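Aquaporin AqpM (Methanothermobacter marburgensis str. Marburg, PDB 2F2B) forms a homotetrameric membrane channel that lets water cross in both directions in response to osmotic change and also gives a transient rise in initial glycerol flux. Local coordinates at residues G53-I58 / L190-G195; I81-T86 / I105-G110; F113-F118 / G130-T135; A184-T189 / S196-A201; A201-P206 / N220-Y225. One frame throughout, in Å; residues are numbered along the deposited sequence.

How the contacts relate
Contacts 2 and 4 meet at the middle of the channel. They carry the two NPA motifs and exchange bonds: N82 ND2 to L198 O at 2.8 Å and N199 ND2 to I81 O at 2.9 Å. N82 and N199 each also bond a glycerol, probably from the crystallisation liquor. Contact 5 continues from contact 4 through the shared A201. It joins contact 3 where G133 O takes a bond from R202 NH2 and T135 OG1 pairs with T203 OG1. Contact 1 shares helix 175-194 with contact 4, their centres about 8 Å apart. Contacts 1 and 2 lie on opposite sides of the chain's centre, about 22 Å between centres.

Contact 1. Residues G53-I58 / L190-G195; sequences GDWVAI and LGNISG
W55 lays its indole against G191 and N192. The ring comes from helix 52-73 and meets the last part of helix 175-194. CB points toward the partner, and chi2 of 117° turns one face of the ring onto the G191-N192 peptide. The pyrrole part comes first. NE1 donates to N192 OD1 over 2.9 Å, at an N-H...O angle of 145°. The oxygen lies near the ring plane and accepts on a lone pair, in its own carbonyl plane. The amide stands almost upright to the indole, with 82° between the planes. Its ND2 is bonded in turn to F42 O, so both ends of the amide are held.

The benzene part follows. CE3 is 3.8 Å from G191 CA, and CZ3 is closer to the same atom at 3.4 Å. CZ2 lies 3.4 Å from N192 N. At the tip, W55 CH2 comes to 3.3 Å from G191 O. G191 CA stands over the six-membered ring, 3.7 Å from its centroid, which makes a CH-pi contact. With no side chain, G191 lets the ring rest directly on the main chain. Beside W55, D54 OD2 bonds L52 N of a neighbouring subunit. All three touching residues are buried. Through the CH-pi contact and the hydrogen bond, the indole joins two membrane helices of the aquaporin bundle near their predicted extracellular ends.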
# COMPACT_ATOMS: atom_id res chain seq x y z
N GLY A 53 -10.26 -2.81 5.93
CA GLY A 53 -9.81 -2.39 4.61
C GLY A 53 -10.29 -0.98 4.32
O GLY A 53 -9.60 -0.20 3.64
N ASP A 54 -11.47 -0.63 4.83
CA ASP A 54 -12.02 0.71 4.64
C ASP A 54 -11.15 1.72 5.37
O ASP A 54 -10.91 2.82 4.87
CB ASP A 54 -13.44 0.80 5.22
CG ASP A 54 -14.50 0.25 4.29
OD1 ASP A 54 -15.61 -0.04 4.78
OD2 ASP A 54 -14.22 0.12 3.07
N TRP A 55 -10.68 1.35 6.55
CA TRP A 55 -9.85 2.24 7.34
C TRP A 55 -8.46 2.46 6.75
O TRP A 55 -7.96 3.58 6.78
CB TRP A 55 -9.75 1.74 8.79
CG TRP A 55 -10.93 2.19 9.62
CD1 TRP A 55 -11.85 1.39 10.23
CD2 TRP A 55 -11.30 3.54 9.93
NE1 TRP A 55 -12.78 2.16 10.90
CE2 TRP A 55 -12.46 3.48 10.73
CE3 TRP A 55 -10.76 4.79 9.60
CZ2 TRP A 55 -13.09 4.64 11.21
CZ3 TRP A 55 -11.39 5.94 10.07
CH2 TRP A 55 -12.54 5.85 10.87
N VAL A 56 -7.84 1.42 6.21
CA VAL A 56 -6.52 1.63 5.62
C VAL A 56 -6.67 2.41 4.31
O VAL A 56 -5.77 3.15 3.91
CB VAL A 56 -5.76 0.29 5.38
CG1 VAL A 56 -6.33 -0.47 4.20
CG2 VAL A 56 -4.26 0.57 5.19
N ALA A 57 -7.82 2.25 3.64
CA ALA A 57 -8.07 2.99 2.41
C ALA A 57 -8.18 4.48 2.74
O ALA A 57 -7.59 5.32 2.05
CB ALA A 57 -9.36 2.50 1.74
N ILE A 58 -8.92 4.81 3.79
CA ILE A 58 -9.05 6.21 4.19
C ILE A 58 -7.67 6.69 4.64
O ILE A 58 -7.23 7.79 4.28
CB ILE A 58 -10.07 6.38 5.35
CG1 ILE A 58 -11.48 6.10 4.83
CG2 ILE A 58 -9.97 7.79 5.95
CD1 ILE A 58 -12.53 5.89 5.92
N LEU A 190 -6.34 3.98 14.89
CA LEU A 190 -7.14 4.91 15.69
C LEU A 190 -8.38 5.54 15.05
O LEU A 190 -9.15 6.23 15.73
CB LEU A 190 -6.22 6.03 16.20
CG LEU A 190 -5.59 5.98 17.60
CD1 LEU A 190 -5.55 4.58 18.15
CD2 LEU A 190 -4.20 6.60 17.54
N GLY A 191 -8.59 5.30 13.76
CA GLY A 191 -9.74 5.89 13.09
C GLY A 191 -11.06 5.60 13.77
O GLY A 191 -11.86 6.51 13.98
N ASN A 192 -11.29 4.34 14.13
CA ASN A 192 -12.55 3.95 14.76
C ASN A 192 -12.61 4.23 16.26
O ASN A 192 -13.53 3.78 16.94
CB ASN A 192 -12.83 2.47 14.50
CG ASN A 192 -14.29 2.19 14.22
OD1 ASN A 192 -14.71 2.11 13.06
ND2 ASN A 192 -15.09 2.06 15.27
N ILE A 193 -11.64 4.98 16.76
CA ILE A 193 -11.64 5.34 18.18
C ILE A 193 -11.92 6.84 18.32
O ILE A 193 -12.93 7.23 18.90
CB ILE A 193 -10.29 4.99 18.85
CG1 ILE A 193 -10.11 3.46 18.85
CG2 ILE A 193 -10.27 5.49 20.29
CD1 ILE A 193 -8.81 2.99 19.46
N SER A 194 -11.04 7.67 17.76
CA SER A 194 -11.20 9.13 17.84
C SER A 194 -11.35 9.80 16.48
O SER A 194 -11.55 11.01 16.40
CB SER A 194 -9.98 9.73 18.53
OG SER A 194 -8.84 9.56 17.70
N GLY A 195 -11.23 9.01 15.42
CA GLY A 195 -11.30 9.58 14.08
C GLY A 195 -9.88 9.83 13.61
O GLY A 195 -9.64 10.12 12.43

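Contact 2. Residues I81-T86 / I105-G110; sequences INPAVT and IAQLLG
Q107 pushes its amide into the turn that starts helix 83-91. NE2 donates to T86 OG1 over 3.1 Å. The bond is nearly straight, with an N-H...O angle of 167°, and the hydroxyl lies in the amide plane. OE1 ends up beside P83, 3.0 Å from its N and 3.1 Å from its CG. The proline nitrogen has no hydrogen to give, so this is packing and not a bond. The rest of the amide lies against the N82 backbone, with CD 3.6 Å from N82 N. The Q107 chain is extended beyond CG, which carries the amide to the turn.

N82, P83 and A84 are the first NPA motif of the aquaporin fold. In this fold two short helices start from the NPA motifs near mid-membrane. N82 is the N-cap of helix 83-91. Its OD1 accepts from A84 N over 2.9 Å, with the donor above the carbonyl plane. Its ND2 is bonded to L198 O and to a glycerol molecule.

T86 OG1 lies beside its own backbone N, anti to the carbonyl carbon (chi1 -61°), and is also bonded to H80 ND1. E11 OE1 from helix 4-33 takes bonds from both Q107 NE2 and I81 N, and I81 O accepts from N199 ND2 of the second NPA motif.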
# COMPACT_ATOMS: atom_id res chain seq x y z
N ILE A 81 1.45 21.83 7.35
CA ILE A 81 0.01 21.59 7.15
C ILE A 81 -0.68 20.97 8.36
O ILE A 81 -1.65 20.20 8.22
CB ILE A 81 -0.24 20.73 5.88
CG1 ILE A 81 0.40 19.34 6.02
CG2 ILE A 81 0.33 21.45 4.66
CD1 ILE A 81 0.09 18.40 4.85
N ASN A 82 -0.21 21.35 9.54
CA ASN A 82 -0.73 20.84 10.80
C ASN A 82 -0.27 21.76 11.94
O ASN A 82 0.92 21.86 12.21
CB ASN A 82 -0.15 19.43 11.02
CG ASN A 82 -0.71 18.75 12.25
OD1 ASN A 82 -1.19 19.40 13.18
ND2 ASN A 82 -0.63 17.42 12.26
N PRO A 83 -1.21 22.43 12.62
CA PRO A 83 -0.84 23.33 13.73
C PRO A 83 -0.01 22.64 14.81
O PRO A 83 0.87 23.26 15.42
CB PRO A 83 -2.19 23.81 14.25
CG PRO A 83 -3.03 23.84 13.00
CD PRO A 83 -2.65 22.54 12.32
N ALA A 84 -0.28 21.36 15.05
CA ALA A 84 0.46 20.62 16.07
C ALA A 84 1.92 20.41 15.67
O ALA A 84 2.81 20.37 16.53
CB ALA A 84 -0.22 19.28 16.34
N VAL A 85 2.18 20.27 14.37
CA VAL A 85 3.54 20.08 13.89
C VAL A 85 4.29 21.41 14.00
O VAL A 85 5.44 21.45 14.44
CB VAL A 85 3.56 19.60 12.41
CG1 VAL A 85 4.98 19.65 11.85
CG2 VAL A 85 3.01 18.18 12.34
N THR A 86 3.63 22.49 13.61
CA THR A 86 4.22 23.82 13.68
C THR A 86 4.62 24.13 15.13
O THR A 86 5.73 24.60 15.39
CB THR A 86 3.22 24.90 13.17
OG1 THR A 86 2.90 24.63 11.81
CG2 THR A 86 3.83 26.30 13.28
N ILE A 105 -2.89 30.11 10.88
CA ILE A 105 -4.04 30.74 10.24
C ILE A 105 -4.20 30.21 8.81
O ILE A 105 -5.30 29.89 8.38
CB ILE A 105 -3.90 32.28 10.21
CG1 ILE A 105 -4.04 32.83 11.64
CG2 ILE A 105 -4.97 32.89 9.30
CD1 ILE A 105 -3.87 34.33 11.74
N ALA A 106 -3.08 30.11 8.10
CA ALA A 106 -3.10 29.61 6.72
C ALA A 106 -3.63 28.18 6.69
O ALA A 106 -4.38 27.81 5.79
CB ALA A 106 -1.70 29.67 6.12
N GLN A 107 -3.22 27.38 7.67
CA GLN A 107 -3.65 25.98 7.76
C GLN A 107 -5.14 25.88 8.05
O GLN A 107 -5.85 25.09 7.42
CB GLN A 107 -2.83 25.26 8.84
CG GLN A 107 -1.33 25.18 8.54
CD GLN A 107 -0.48 24.93 9.78
OE1 GLN A 107 -1.00 24.88 10.89
NE2 GLN A 107 0.82 24.77 9.58
N LEU A 108 -5.63 26.67 9.00
CA LEU A 108 -7.05 26.64 9.34
C LEU A 108 -7.91 27.05 8.14
O LEU A 108 -8.93 26.43 7.85
CB LEU A 108 -7.33 27.58 10.52
CG LEU A 108 -6.73 27.17 11.87
CD1 LEU A 108 -6.91 28.31 12.88
CD2 LEU A 108 -7.41 25.90 12.37
N LEU A 109 -7.47 28.09 7.43
CA LEU A 109 -8.19 28.58 6.26
C LEU A 109 -8.17 27.53 5.14
O LEU A 109 -9.18 27.29 4.49
CB LEU A 109 -7.55 29.88 5.76
CG LEU A 109 -7.73 31.10 6.67
CD1 LEU A 109 -6.95 32.29 6.10
CD2 LEU A 109 -9.20 31.44 6.80
N GLY A 110 -7.01 26.92 4.92
CA GLY A 110 -6.89 25.91 3.89
C GLY A 110 -7.80 24.73 4.15
O GLY A 110 -8.43 24.20 3.23

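Contact 3. Residues F113-F118 / G130-T135; sequences FGSFIF and GGLGAT
L132 overlaps S115 and the edge of F118 with its two methyl groups. L132 lies in the loop between helices 125-128 and 143-166, on the predicted extracellular side of the aquaporin bundle. S115 and F118 lie one turn apart on helix 100-122. CD1 of L132 comes to 3.5 Å from S115 OG. CD2 of L132 lies 4.2 Å from S115 O and equally far from F118 CD2, near the plane of that ring. The contact is therefore methyl to ring edge, not methyl to ring face. F118 also makes an edge-to-face pair with F20 of the same chain, and packs on T189 of a neighbouring subunit.

The loop is tightly wound. G131, L132 and G133 all have positive phi, and A134 N bonds G131 O. G133 O accepts from R202 NH2, so the same turn holds the arginine that follows the second NPA motif. In aquaporins this arginine generally lines the selectivity filter.

S115 has OG opposite the backbone N (chi1 -176°), where it meets L132 and a water. This water bridges the gap, 2.7 Å from S115 OG and donating to L132 O over 2.8 Å.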
# COMPACT_ATOMS: atom_id res chain seq x y z
N PHE A 113 -11.47 25.69 3.44
CA PHE A 113 -11.74 25.78 2.01
C PHE A 113 -11.71 24.38 1.37
O PHE A 113 -12.50 24.09 0.47
CB PHE A 113 -10.72 26.69 1.32
CG PHE A 113 -11.15 27.17 -0.04
CD1 PHE A 113 -10.25 27.17 -1.10
CD2 PHE A 113 -12.44 27.64 -0.25
CE1 PHE A 113 -10.63 27.64 -2.36
CE2 PHE A 113 -12.83 28.11 -1.51
CZ PHE A 113 -11.92 28.11 -2.56
N GLY A 114 -10.80 23.53 1.82
CA GLY A 114 -10.71 22.19 1.27
C GLY A 114 -12.00 21.42 1.49
O GLY A 114 -12.51 20.75 0.59
N SER A 115 -12.54 21.53 2.70
CA SER A 115 -13.78 20.85 3.06
C SER A 115 -14.94 21.43 2.24
O SER A 115 -15.79 20.69 1.75
CB SER A 115 -14.06 21.03 4.56
OG SER A 115 -15.21 20.31 4.95
N PHE A 116 -14.97 22.75 2.11
CA PHE A 116 -16.03 23.42 1.35
C PHE A 116 -16.04 23.01 -0.12
O PHE A 116 -17.10 22.70 -0.68
CB PHE A 116 -15.86 24.94 1.45
CG PHE A 116 -16.85 25.70 0.62
CD1 PHE A 116 -18.20 25.72 0.97
CD2 PHE A 116 -16.45 26.38 -0.52
CE1 PHE A 116 -19.13 26.41 0.19
CE2 PHE A 116 -17.37 27.07 -1.31
CZ PHE A 116 -18.71 27.08 -0.95
N ILE A 117 -14.87 23.02 -0.75
CA ILE A 117 -14.78 22.66 -2.15
C ILE A 117 -15.12 21.18 -2.36
O ILE A 117 -15.71 20.82 -3.37
CB ILE A 117 -13.39 23.00 -2.73
CG1 ILE A 117 -13.19 24.52 -2.72
CG2 ILE A 117 -13.25 22.46 -4.15
CD1 ILE A 117 -14.19 25.29 -3.59
N PHE A 118 -14.75 20.33 -1.40
CA PHE A 118 -15.09 18.92 -1.55
C PHE A 118 -16.61 18.78 -1.51
O PHE A 118 -17.20 18.01 -2.27
CB PHE A 118 -14.49 18.07 -0.43
CG PHE A 118 -14.80 16.62 -0.58
CD1 PHE A 118 -14.11 15.84 -1.50
CD2 PHE A 118 -15.85 16.04 0.13
CE1 PHE A 118 -14.46 14.51 -1.73
CE2 PHE A 118 -16.21 14.71 -0.08
CZ PHE A 118 -15.52 13.95 -1.02
N GLY A 130 -22.02 11.74 5.05
CA GLY A 130 -20.62 11.52 5.35
C GLY A 130 -20.00 12.40 6.42
O GLY A 130 -18.87 12.15 6.84
N GLY A 131 -20.73 13.42 6.88
CA GLY A 131 -20.20 14.30 7.91
C GLY A 131 -18.89 14.96 7.52
O GLY A 131 -18.13 15.41 8.38
N LEU A 132 -18.64 15.02 6.21
CA LEU A 132 -17.42 15.61 5.66
C LEU A 132 -16.17 15.06 6.33
O LEU A 132 -15.15 15.75 6.42
CB LEU A 132 -17.47 17.14 5.76
CG LEU A 132 -18.46 17.81 4.80
CD1 LEU A 132 -18.54 19.31 5.07
CD2 LEU A 132 -18.02 17.56 3.36
N GLY A 133 -16.25 13.82 6.79
CA GLY A 133 -15.13 13.18 7.45
C GLY A 133 -14.68 13.85 8.74
O GLY A 133 -13.50 13.81 9.08
N ALA A 134 -15.61 14.47 9.46
CA ALA A 134 -15.27 15.13 10.72
C ALA A 134 -14.87 14.10 11.77
O ALA A 134 -15.46 13.03 11.87
CB ALA A 134 -16.46 15.95 11.22
N THR A 135 -13.85 14.43 12.56
CA THR A 135 -13.38 13.53 13.61
C THR A 135 -14.12 13.75 14.93
O THR A 135 -14.22 14.88 15.41
CB THR A 135 -11.87 13.71 13.87
OG1 THR A 135 -11.60 15.08 14.21
CG2 THR A 135 -11.05 13.33 12.63
O HOH W 1 -14.22 17.78 4.77

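Contact 4. Residues A184-T189 / S196-A201; sequences AGIITT and SSLNPA
S196 drives its hydroxymethyl group against the side of helix 175-194, between I186 and I187. Its CB points toward the helix, and OG stands opposite the backbone N (chi1 -176°). OG ends 3.4 Å from I187 CA and 3.5 Å from I187 CG1. I186 CG2 meets the same oxygen at 3.5 Å. These neighbours are carbon atoms, and OG is buried with no hydrogen-bond partner in the model.

I186 has CG1 beside the backbone N (chi1 -65°), which leaves CG2 to meet the loop. That methyl touches S196 and L198 together. L198 CD1 is 3.7 Å from I186 CG2 and 4.0 Å from I186 CD1, and the two side chains pass at a slant. The chi1 of L198, -38°, is off the usual value. I187 likewise has CG1 beside the backbone N, where it also reaches S196 O at 3.8 Å. S196 and L198 both have positive phi. The CB atoms of both point toward the helix, while that of S197 between them points away.

Behind this surface, T188 OG1 donates to A184 O over 2.8 Å. T188 N bonds the same oxygen from the opposite face of its plane. Beyond the touching residues, E150 accepts from the backbone N of S197 and of L198. N199 ND2 is bonded to a glycerol, probably from the crystallisation liquor. This is the loop that carries the second NPA motif of an aquaporin, folded back against the preceding membrane helix.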
# COMPACT_ATOMS: atom_id res chain seq x y z
N ALA A 184 -1.10 7.14 7.53
CA ALA A 184 -2.02 6.10 7.06
C ALA A 184 -2.14 4.99 8.11
O ALA A 184 -3.24 4.51 8.39
CB ALA A 184 -1.55 5.52 5.72
N GLY A 185 -1.00 4.60 8.68
CA GLY A 185 -0.99 3.55 9.68
C GLY A 185 -1.69 3.95 10.97
O GLY A 185 -2.40 3.15 11.57
N ILE A 186 -1.48 5.19 11.40
CA ILE A 186 -2.11 5.68 12.62
C ILE A 186 -3.63 5.73 12.45
O ILE A 186 -4.37 5.34 13.35
CB ILE A 186 -1.55 7.09 12.99
CG1 ILE A 186 -0.07 6.97 13.34
CG2 ILE A 186 -2.32 7.67 14.19
CD1 ILE A 186 0.68 8.31 13.39
N ILE A 187 -4.09 6.17 11.28
CA ILE A 187 -5.52 6.24 11.02
C ILE A 187 -6.13 4.84 10.98
O ILE A 187 -7.25 4.62 11.45
CB ILE A 187 -5.81 6.98 9.68
CG1 ILE A 187 -5.51 8.47 9.85
CG2 ILE A 187 -7.26 6.76 9.24
CD1 ILE A 187 -5.51 9.26 8.53
N THR A 188 -5.40 3.89 10.42
CA THR A 188 -5.90 2.52 10.34
C THR A 188 -6.22 1.99 11.74
O THR A 188 -7.25 1.34 11.95
CB THR A 188 -4.88 1.60 9.65
OG1 THR A 188 -4.60 2.11 8.34
CG2 THR A 188 -5.42 0.18 9.52
N THR A 189 -5.36 2.30 12.71
CA THR A 189 -5.55 1.83 14.08
C THR A 189 -6.54 2.67 14.90
O THR A 189 -7.46 2.13 15.52
CB THR A 189 -4.21 1.82 14.86
OG1 THR A 189 -3.26 1.00 14.17
CG2 THR A 189 -4.42 1.28 16.27
N SER A 196 -8.93 9.72 14.54
CA SER A 196 -7.50 9.89 14.26
C SER A 196 -7.16 11.17 13.49
O SER A 196 -6.63 11.13 12.38
CB SER A 196 -6.96 8.68 13.49
OG SER A 196 -5.56 8.79 13.29
N SER A 197 -7.47 12.31 14.11
CA SER A 197 -7.20 13.62 13.50
C SER A 197 -5.71 13.97 13.45
O SER A 197 -5.18 14.25 12.37
CB SER A 197 -7.93 14.71 14.29
OG SER A 197 -7.40 15.98 13.95
N LEU A 198 -5.07 13.97 14.62
CA LEU A 198 -3.65 14.29 14.77
C LEU A 198 -3.37 15.70 14.27
O LEU A 198 -2.22 16.12 14.19
CB LEU A 198 -2.78 13.33 13.93
CG LEU A 198 -3.17 11.86 13.83
CD1 LEU A 198 -2.15 11.14 12.93
CD2 LEU A 198 -3.19 11.23 15.23
N ASN A 199 -4.43 16.45 13.98
CA ASN A 199 -4.27 17.76 13.36
C ASN A 199 -5.44 18.71 13.66
O ASN A 199 -6.55 18.51 13.18
CB ASN A 199 -4.21 17.48 11.85
CG ASN A 199 -3.86 18.68 11.03
OD1 ASN A 199 -4.26 19.81 11.32
ND2 ASN A 199 -3.11 18.45 9.95
N PRO A 200 -5.19 19.78 14.44
CA PRO A 200 -6.26 20.73 14.77
C PRO A 200 -6.96 21.36 13.56
O PRO A 200 -8.16 21.61 13.60
CB PRO A 200 -5.55 21.77 15.64
CG PRO A 200 -4.47 20.96 16.31
CD PRO A 200 -3.95 20.12 15.16
N ALA A 201 -6.21 21.61 12.49
CA ALA A 201 -6.79 22.22 11.29
C ALA A 201 -7.64 21.21 10.52
O ALA A 201 -8.72 21.55 10.02
CB ALA A 201 -5.69 22.78 10.39

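Contact 5. Residues A201-P206 / N220-Y225; sequences ARTFGP and NYYSIY
T203 and Y225 are the nearest backbone points, with their CA atoms 6.8 Å apart. Segment 201-206 is part of helix 200-214, which starts from the second NPA motif. The helix kinks at P206, whose nitrogen has no hydrogen for the turn before. Segment 220-225 leads into helix 224-243.

T203 packs against two tyrosines, Y222 and Y225. Its chi1 of -65° puts CG2 opposite the backbone N. This methyl lies at the edge of the Y222 ring, in its plane, 3.8 Å from CD1. It is also 3.9 Å from Y225 CD2. The hydroxyl also meets Y225, with OG1 3.5 Å from Y225 CB. Y222 runs past T203 and brings OH to 3.5 Å from F204 CB. The polar ends are bonded outside the pair: T203 OG1 to S197 OG and T135 OG1, Y222 OH to P200 O, and Y225 OH to S194 O.

A201 and F204 pack on L108 of helix 100-122, and R202 lies against L18 and A23 of helix 4-33. On the second segment, I224 rests on Y143 and A146 of helix 143-166.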
# COMPACT_ATOMS: atom_id res chain seq x y z
N ALA A 201 -6.21 21.61 12.49
CA ALA A 201 -6.79 22.22 11.29
C ALA A 201 -7.64 21.21 10.52
O ALA A 201 -8.72 21.55 10.02
CB ALA A 201 -5.69 22.78 10.39
N ARG A 202 -7.15 19.98 10.43
CA ARG A 202 -7.86 18.92 9.72
C ARG A 202 -9.23 18.65 10.37
O ARG A 202 -10.14 18.14 9.71
CB ARG A 202 -7.00 17.65 9.69
CG ARG A 202 -7.72 16.39 9.18
CD ARG A 202 -8.24 15.57 10.35
NE ARG A 202 -8.89 14.33 9.93
CZ ARG A 202 -10.16 14.24 9.54
NH1 ARG A 202 -10.93 15.32 9.52
NH2 ARG A 202 -10.67 13.06 9.20
N THR A 203 -9.36 18.98 11.65
CA THR A 203 -10.63 18.79 12.34
C THR A 203 -11.48 20.06 12.18
O THR A 203 -12.69 19.98 11.97
CB THR A 203 -10.43 18.49 13.84
OG1 THR A 203 -9.75 17.23 13.99
CG2 THR A 203 -11.77 18.41 14.55
N PHE A 204 -10.83 21.21 12.27
CA PHE A 204 -11.50 22.51 12.14
C PHE A 204 -12.31 22.67 10.85
O PHE A 204 -13.47 23.09 10.88
CB PHE A 204 -10.46 23.63 12.22
CG PHE A 204 -11.02 25.01 11.95
CD1 PHE A 204 -11.75 25.68 12.92
CD2 PHE A 204 -10.82 25.62 10.72
CE1 PHE A 204 -12.27 26.95 12.67
CE2 PHE A 204 -11.33 26.89 10.45
CZ PHE A 204 -12.07 27.56 11.44
N GLY A 205 -11.69 22.35 9.72
CA GLY A 205 -12.36 22.48 8.43
C GLY A 205 -13.71 21.78 8.36
O GLY A 205 -14.73 22.41 8.09
N PRO A 206 -13.73 20.46 8.58
CA PRO A 206 -14.98 19.69 8.54
C PRO A 206 -15.99 20.17 9.59
O PRO A 206 -17.19 20.21 9.32
CB PRO A 206 -14.50 18.26 8.79
CG PRO A 206 -13.16 18.25 8.12
CD PRO A 206 -12.56 19.56 8.60
N ASN A 220 -18.16 20.93 20.73
CA ASN A 220 -17.97 20.51 22.11
C ASN A 220 -16.85 19.47 22.23
O ASN A 220 -16.34 19.22 23.32
CB ASN A 220 -19.29 19.94 22.63
CG ASN A 220 -20.13 19.32 21.53
OD1 ASN A 220 -19.84 18.22 21.05
ND2 ASN A 220 -21.18 20.03 21.12
N TYR A 221 -16.46 18.90 21.10
CA TYR A 221 -15.39 17.89 21.07
C TYR A 221 -14.07 18.47 20.57
O TYR A 221 -13.02 17.83 20.68
CB TYR A 221 -15.77 16.73 20.15
CG TYR A 221 -17.00 15.95 20.54
CD1 TYR A 221 -17.02 15.19 21.72
CD2 TYR A 221 -18.12 15.92 19.72
CE1 TYR A 221 -18.14 14.44 22.07
CE2 TYR A 221 -19.25 15.17 20.06
CZ TYR A 221 -19.24 14.43 21.23
OH TYR A 221 -20.35 13.67 21.56
N TYR A 222 -14.12 19.68 20.02
CA TYR A 222 -12.92 20.29 19.45
C TYR A 222 -11.68 20.34 20.35
O TYR A 222 -10.57 20.19 19.85
CB TYR A 222 -13.24 21.69 18.90
CG TYR A 222 -12.17 22.21 17.97
CD1 TYR A 222 -11.74 21.46 16.87
CD2 TYR A 222 -11.55 23.45 18.19
CE1 TYR A 222 -10.72 21.91 16.03
CE2 TYR A 222 -10.53 23.91 17.36
CZ TYR A 222 -10.12 23.13 16.28
OH TYR A 222 -9.10 23.57 15.47
N SER A 223 -11.86 20.55 21.65
CA SER A 223 -10.71 20.61 22.55
C SER A 223 -9.87 19.32 22.49
O SER A 223 -8.66 19.35 22.69
CB SER A 223 -11.16 20.88 24.00
OG SER A 223 -12.06 19.89 24.46
N ILE A 224 -10.53 18.20 22.22
CA ILE A 224 -9.83 16.92 22.12
C ILE A 224 -8.79 16.99 21.01
O ILE A 224 -7.65 16.55 21.17
CB ILE A 224 -10.81 15.78 21.75
CG1 ILE A 224 -11.75 15.50 22.92
CG2 ILE A 224 -10.04 14.52 21.34
CD1 ILE A 224 -12.88 14.55 22.57
N TYR A 225 -9.20 17.56 19.89
CA TYR A 225 -8.37 17.67 18.70
C TYR A 225 -7.42 18.86 18.64
O TYR A 225 -6.73 19.09 17.65
CB TYR A 225 -9.29 17.62 17.48
CG TYR A 225 -10.16 16.39 17.53
CD1 TYR A 225 -9.61 15.13 17.30
CD2 TYR A 225 -11.50 16.47 17.91
CE1 TYR A 225 -10.37 13.97 17.46
CE2 TYR A 225 -12.27 15.32 18.08
CZ TYR A 225 -11.70 14.07 17.85
OH TYR A 225 -12.43 12.93 18.03